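PDB 1M45: myosin light chain from Saccharomyces cerevisiae, which serves as a calmodulin-like light chain that binds the IQ motifs of class II and class V myosins and of IQG1, supporting contractile ring assembly during cytokinesis. Local coordinates for residues I33-T38 and D75-A80; D84-F89 and I136-F141. All blocks are in the same frame, centred on the assembly; numbering follows the deposited sequence.

Contact 1. Residues I33-T38 and D75-A80; sequences IGYNPT and DATTKA
The backbones run closest at Asn36 and Thr77, whose CA atoms lie 5.1 Å apart, with Tyr35 facing Thr78 as the neighbouring pair, so two irregular turns following helices meet here. Thr77 is central to the polar part of the contact. Its OG1 lies between its own backbone N and carbonyl carbon (chi1 73°), a position from which it reaches Asn36 N at 2.9 Å along a nearly straight bond of 168°. The same hydroxyl is hydrogen-bonded to the carbonyl of Leu74 in helix 71-75, so a threonine suits the place: it takes one N-H while giving its proton to that carbonyl. Asn36 donates a second time, from ND2 to Thr77 O at 3.1 Å; the acceptor lies almost in the plane of the amide, while the donor stands above the plane of the carbonyl. A valine in place of Thr77 would probably leave Asn36 N and Leu74 O without the hydroxyl they share, removing one of the two hydrogen bonds that join the turns.

Beside this polar pair, Thr78 turns its CG2 methyl to Gly34 O at 3.3 Å and to CD2 of the Tyr35 ring, while its OG1 bonds back to Asp75 O, which Thr78 N also meets. Gly34 has the positive phi of a Schellman motif ending helix 26-32, a conformation in which a CB would strike the preceding carbonyl. The Tyr35 ring also packs on Ile67, and its hydroxyl bonds Arg4 N. An amide at Asn36 can work in two directions: its nitrogen holds the loop after helix 71-75, whereas OD1 accepts from a basic side chain of the bound IQ peptide. The joint between the loops therefore also orients a peptide-binding group.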
loop_
_atom_site.group_PDB
_atom_site.type_symbol
_atom_site.label_atom_id
_atom_site.label_comp_id
_atom_site.label_asym_id
_atom_site.label_seq_id
_atom_site.Cartn_x
_atom_site.Cartn_y
_atom_site.Cartn_z
ATOM N N ILE A 33 1.264 -5.461 8.294
ATOM C CA ILE A 33 1.189 -6.928 8.403
ATOM C C ILE A 33 0.838 -7.624 7.090
ATOM O O ILE A 33 0.783 -8.855 7.039
ATOM C CB ILE A 33 0.248 -7.364 9.570
ATOM C CG1 ILE A 33 -1.200 -6.996 9.290
ATOM C CG2 ILE A 33 0.745 -6.822 10.893
ATOM C CD1 ILE A 33 -2.195 -7.530 10.311
ATOM N N GLY A 34 0.554 -6.840 6.047
ATOM C CA GLY A 34 0.353 -7.514 4.754
ATOM C C GLY A 34 -0.910 -7.197 3.966
ATOM O O GLY A 34 -1.066 -7.726 2.851
ATOM N N TYR A 35 -1.820 -6.422 4.529
ATOM C CA TYR A 35 -3.042 -6.048 3.802
ATOM C C TYR A 35 -2.865 -4.737 3.021
ATOM O O TYR A 35 -1.886 -3.995 3.217
ATOM C CB TYR A 35 -4.224 -5.962 4.772
ATOM C CG TYR A 35 -4.467 -7.240 5.515
ATOM C CD1 TYR A 35 -4.308 -7.299 6.900
ATOM C CD2 TYR A 35 -4.920 -8.376 4.844
ATOM C CE1 TYR A 35 -4.598 -8.472 7.597
ATOM C CE2 TYR A 35 -5.193 -9.547 5.532
ATOM C CZ TYR A 35 -5.024 -9.580 6.895
ATOM O OH TYR A 35 -5.297 -10.742 7.543
ATOM N N ASN A 36 -3.803 -4.437 2.123
ATOM C CA ASN A 36 -3.737 -3.221 1.328
ATOM C C ASN A 36 -5.080 -2.540 1.298
ATOM O O ASN A 36 -5.617 -2.304 0.207
ATOM C CB ASN A 36 -3.244 -3.523 -0.093
ATOM C CG ASN A 36 -1.931 -4.274 -0.083
ATOM O OD1 ASN A 36 -0.886 -3.701 0.230
ATOM N ND2 ASN A 36 -1.968 -5.542 -0.476
ATOM N N PRO A 37 -5.603 -2.183 2.462
ATOM C CA PRO A 37 -6.944 -1.578 2.525
ATOM C C PRO A 37 -7.020 -0.157 1.994
ATOM O O PRO A 37 -6.029 0.587 2.028
ATOM C CB PRO A 37 -7.250 -1.613 4.024
ATOM C CG PRO A 37 -5.904 -1.369 4.650
ATOM C CD PRO A 37 -5.001 -2.293 3.808
ATOM N N THR A 38 -8.189 0.211 1.461
ATOM C CA THR A 38 -8.451 1.608 1.161
ATOM C C THR A 38 -8.749 2.247 2.510
ATOM O O THR A 38 -9.145 1.554 3.476
ATOM C CB THR A 38 -9.705 1.802 0.285
ATOM O OG1 THR A 38 -10.817 1.192 0.960
ATOM C CG2 THR A 38 -9.549 1.077 -1.048
ATOM N N ASP A 75 -8.402 -10.022 3.268
ATOM C CA ASP A 75 -7.716 -10.920 2.367
ATOM C C ASP A 75 -7.940 -10.532 0.899
ATOM O O ASP A 75 -7.038 -10.691 0.098
ATOM C CB ASP A 75 -8.177 -12.350 2.614
ATOM C CG ASP A 75 -7.543 -13.301 1.695
ATOM O OD1 ASP A 75 -6.296 -13.365 1.684
ATOM O OD2 ASP A 75 -8.222 -14.016 0.934
ATOM N N ALA A 76 -9.132 -10.030 0.570
ATOM C CA ALA A 76 -9.467 -9.554 -0.785
ATOM C C ALA A 76 -8.581 -8.400 -1.248
ATOM O O ALA A 76 -8.463 -8.175 -2.457
ATOM C CB ALA A 76 -10.932 -9.144 -0.861
ATOM N N THR A 77 -7.934 -7.691 -0.311
ATOM C CA THR A 77 -7.035 -6.589 -0.695
ATOM C C THR A 77 -5.630 -7.078 -1.053
ATOM O O THR A 77 -4.793 -6.259 -1.419
ATOM C CB THR A 77 -6.921 -5.497 0.402
ATOM O OG1 THR A 77 -6.149 -6.004 1.485
ATOM C CG2 THR A 77 -8.328 -5.109 0.976
ATOM N N THR A 78 -5.389 -8.390 -0.988
ATOM C CA THR A 78 -4.053 -8.932 -1.294
ATOM C C THR A 78 -4.033 -9.778 -2.552
ATOM O O THR A 78 -3.088 -10.514 -2.787
ATOM C CB THR A 78 -3.489 -9.763 -0.139
ATOM O OG1 THR A 78 -4.230 -10.985 -0.008
ATOM C CG2 THR A 78 -3.600 -8.989 1.205
ATOM N N LYS A 79 -5.085 -9.655 -3.350
ATOM C CA LYS A 79 -5.190 -10.514 -4.527
ATOM C C LYS A 79 -4.881 -9.851 -5.847
ATOM O O LYS A 79 -5.227 -10.410 -6.898
ATOM C CB LYS A 79 -6.594 -11.103 -4.566
ATOM C CG LYS A 79 -6.882 -11.970 -3.341
ATOM C CD LYS A 79 -8.314 -12.510 -3.370
ATOM C CE LYS A 79 -8.493 -13.488 -2.204
ATOM N NZ LYS A 79 -9.911 -13.935 -2.042
ATOM N N ALA A 80 -4.270 -8.671 -5.835
ATOM C CA ALA A 80 -3.956 -8.005 -7.103
ATOM C C ALA A 80 -2.929 -8.741 -7.911
ATOM O O ALA A 80 -2.033 -9.383 -7.348
ATOM C CB ALA A 80 -3.470 -6.555 -6.861
#

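Contact 2. Residues D84-F89 and I136-F141; sequences DFVKAF and IDYKKF
Phe89 and Tyr138 meet through their CB atoms as much as their rings, each laying its methylene over the other's face. Phe89 CB stands 3.5 Å from the centroid of the Tyr138 ring, near its normal, and Tyr138 CB sits over the Phe89 ring toward the rim. The planes are almost parallel, at 14°, yet displaced so far that little of one ring overlies the other; these are reciprocal CH-pi contacts. Tyr138 CG lies between its backbone N and carbonyl carbon (chi1 50°), which brings the ring face beneath CB of Phe89. At the far side of Phe89, CZ touches CE2 of Phe141 at 3.9 Å, those side chains crossing at about a right angle. Toward solvent, the chain of Lys139 bends at its last torsion to bring NZ within 3.2 Å of Val86 CG2.

Farther out, Asp137 caps helix 138-146, its OD1 accepting from Lys140 N at 3.0 Å. Phe89 packs on Leu105 and Met108. Tyrosine suits its place because the ring serves the hydrophobic core while its hydroxyl bonds Asp93 OD2, an inferred calcium ligand; packing between the first and last helices of this EF-hand pair is thereby coupled to a loop of the metal-site type.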
loop_
_atom_site.group_PDB
_atom_site.type_symbol
_atom_site.label_atom_id
_atom_site.label_comp_id
_atom_site.label_asym_id
_atom_site.label_seq_id
_atom_site.Cartn_x
_atom_site.Cartn_y
_atom_site.Cartn_z
ATOM N N ASP A 84 -3.487 -6.695 -13.784
ATOM C CA ASP A 84 -4.440 -5.650 -13.409
ATOM C C ASP A 84 -3.920 -4.255 -13.745
ATOM O O ASP A 84 -4.713 -3.326 -13.882
ATOM C CB ASP A 84 -4.720 -5.702 -11.914
ATOM C CG ASP A 84 -5.546 -6.923 -11.522
ATOM O OD1 ASP A 84 -6.462 -7.310 -12.310
ATOM O OD2 ASP A 84 -5.346 -7.561 -10.468
ATOM N N PHE A 85 -2.611 -4.104 -13.890
ATOM C CA PHE A 85 -2.034 -2.742 -14.032
ATOM C C PHE A 85 -1.266 -2.453 -15.308
ATOM O O PHE A 85 -0.896 -1.300 -15.556
ATOM C CB PHE A 85 -1.122 -2.475 -12.845
ATOM C CG PHE A 85 -1.791 -2.714 -11.539
ATOM C CD1 PHE A 85 -1.323 -3.707 -10.683
ATOM C CD2 PHE A 85 -2.943 -2.004 -11.186
ATOM C CE1 PHE A 85 -1.972 -3.965 -9.469
ATOM C CE2 PHE A 85 -3.595 -2.295 -9.995
ATOM C CZ PHE A 85 -3.077 -3.270 -9.130
ATOM N N VAL A 86 -1.007 -3.499 -16.102
ATOM C CA VAL A 86 -0.257 -3.334 -17.338
ATOM C C VAL A 86 -0.907 -2.380 -18.324
ATOM O O VAL A 86 -0.234 -1.504 -18.854
ATOM C CB VAL A 86 0.009 -4.713 -18.012
ATOM C CG1 VAL A 86 0.626 -4.570 -19.409
ATOM C CG2 VAL A 86 0.906 -5.527 -17.130
ATOM N N LYS A 87 -2.206 -2.537 -18.562
ATOM C CA LYS A 87 -2.918 -1.636 -19.468
ATOM C C LYS A 87 -2.820 -0.170 -19.046
ATOM O O LYS A 87 -2.664 0.721 -19.891
ATOM C CB LYS A 87 -4.380 -2.065 -19.598
ATOM C CG LYS A 87 -4.545 -3.262 -20.515
ATOM C CD LYS A 87 -6.009 -3.601 -20.741
ATOM C CE LYS A 87 -6.158 -4.736 -21.746
ATOM N NZ LYS A 87 -5.546 -6.029 -21.281
ATOM N N ALA A 88 -2.892 0.078 -17.735
ATOM C CA ALA A 88 -2.746 1.447 -17.213
ATOM C C ALA A 88 -1.372 2.051 -17.539
ATOM O O ALA A 88 -1.268 3.249 -17.883
ATOM C CB ALA A 88 -3.027 1.517 -15.684
ATOM N N PHE A 89 -0.320 1.239 -17.408
ATOM C CA PHE A 89 1.026 1.700 -17.743
ATOM C C PHE A 89 1.160 1.832 -19.277
ATOM O O PHE A 89 1.896 2.683 -19.758
ATOM C CB PHE A 89 2.095 0.748 -17.202
ATOM C CG PHE A 89 2.415 0.972 -15.760
ATOM C CD1 PHE A 89 1.751 0.275 -14.761
ATOM C CD2 PHE A 89 3.322 1.965 -15.403
ATOM C CE1 PHE A 89 2.052 0.503 -13.427
ATOM C CE2 PHE A 89 3.625 2.211 -14.070
ATOM C CZ PHE A 89 2.980 1.471 -13.077
ATOM N N ILE A 136 11.715 3.340 -16.146
ATOM C CA ILE A 136 11.508 2.240 -15.208
ATOM C C ILE A 136 10.811 1.118 -15.945
ATOM O O ILE A 136 9.878 1.375 -16.698
ATOM C CB ILE A 136 10.587 2.744 -14.057
ATOM C CG1 ILE A 136 11.330 3.729 -13.174
ATOM C CG2 ILE A 136 10.093 1.568 -13.166
ATOM C CD1 ILE A 136 10.376 4.575 -12.297
ATOM N N ASP A 137 11.255 -0.124 -15.712
ATOM C CA ASP A 137 10.597 -1.311 -16.267
ATOM C C ASP A 137 9.338 -1.510 -15.420
ATOM O O ASP A 137 9.445 -1.856 -14.252
ATOM C CB ASP A 137 11.522 -2.538 -16.133
ATOM C CG ASP A 137 10.925 -3.772 -16.759
ATOM O OD1 ASP A 137 9.800 -4.125 -16.393
ATOM O OD2 ASP A 137 11.482 -4.431 -17.673
ATOM N N TYR A 138 8.165 -1.246 -15.987
ATOM C CA TYR A 138 6.973 -1.219 -15.131
ATOM C C TYR A 138 6.484 -2.580 -14.697
ATOM O O TYR A 138 5.960 -2.707 -13.604
ATOM C CB TYR A 138 5.845 -0.399 -15.700
ATOM C CG TYR A 138 5.417 -0.647 -17.122
ATOM C CD1 TYR A 138 4.580 -1.718 -17.441
ATOM C CD2 TYR A 138 5.730 0.274 -18.125
ATOM C CE1 TYR A 138 4.110 -1.897 -18.740
ATOM C CE2 TYR A 138 5.270 0.098 -19.423
ATOM C CZ TYR A 138 4.462 -0.986 -19.724
ATOM O OH TYR A 138 4.026 -1.145 -21.014
ATOM N N LYS A 139 6.688 -3.602 -15.521
ATOM C CA LYS A 139 6.332 -4.944 -15.041
ATOM C C LYS A 139 7.160 -5.348 -13.824
ATOM O O LYS A 139 6.623 -5.982 -12.899
ATOM C CB LYS A 139 6.501 -5.991 -16.141
ATOM C CG LYS A 139 5.357 -6.002 -17.133
ATOM C CD LYS A 139 5.526 -7.164 -18.107
ATOM C CE LYS A 139 4.353 -7.274 -19.018
ATOM N NZ LYS A 139 3.110 -7.552 -18.280
ATOM N N LYS A 140 8.450 -5.028 -13.845
ATOM C CA LYS A 140 9.307 -5.323 -12.706
ATOM C C LYS A 140 8.892 -4.491 -11.499
ATOM O O LYS A 140 8.864 -4.984 -10.362
ATOM C CB LYS A 140 10.781 -5.101 -13.063
ATOM C CG LYS A 140 11.699 -5.348 -11.896
ATOM C CD LYS A 140 13.176 -5.104 -12.265
ATOM C CE LYS A 140 14.108 -5.719 -11.205
ATOM N NZ LYS A 140 13.911 -5.149 -9.824
ATOM N N PHE A 141 8.542 -3.236 -11.753
ATOM C CA PHE A 141 8.079 -2.359 -10.704
ATOM C C PHE A 141 6.819 -2.931 -10.068
ATOM O O PHE A 141 6.739 -3.028 -8.841
ATOM C CB PHE A 141 7.834 -0.957 -11.277
ATOM C CG PHE A 141 7.046 -0.060 -10.364
ATOM C CD1 PHE A 141 7.656 0.526 -9.258
ATOM C CD2 PHE A 141 5.702 0.214 -10.634
ATOM C CE1 PHE A 141 6.904 1.375 -8.400
ATOM C CE2 PHE A 141 4.942 1.036 -9.792
ATOM C CZ PHE A 141 5.547 1.620 -8.672
#

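In the fold
From the N terminus, the chain runs through helix 26-32 into the turn 33-38, then through helix 39-47, strand 57-59 and helices 60-69 and 71-75 before 75-80 returns to close contact 1. This loop spans the second half of the N-terminal lobe. The chain next enters helix 83-90, and contact 2 closes when strand 135-137 and helix 138-146 come back to it, enclosing the rest of the C-terminal EF-hand pair. Contacts 1 and 2 follow in series, neither nested nor crossed, their centres about 19 Å apart. Residues 75-80 belong to the connection into helix 83-90, and Ala80 CB packing on Phe85 CE1 sets it against the C-terminal half; the bound peptide lies within reach of both contacts.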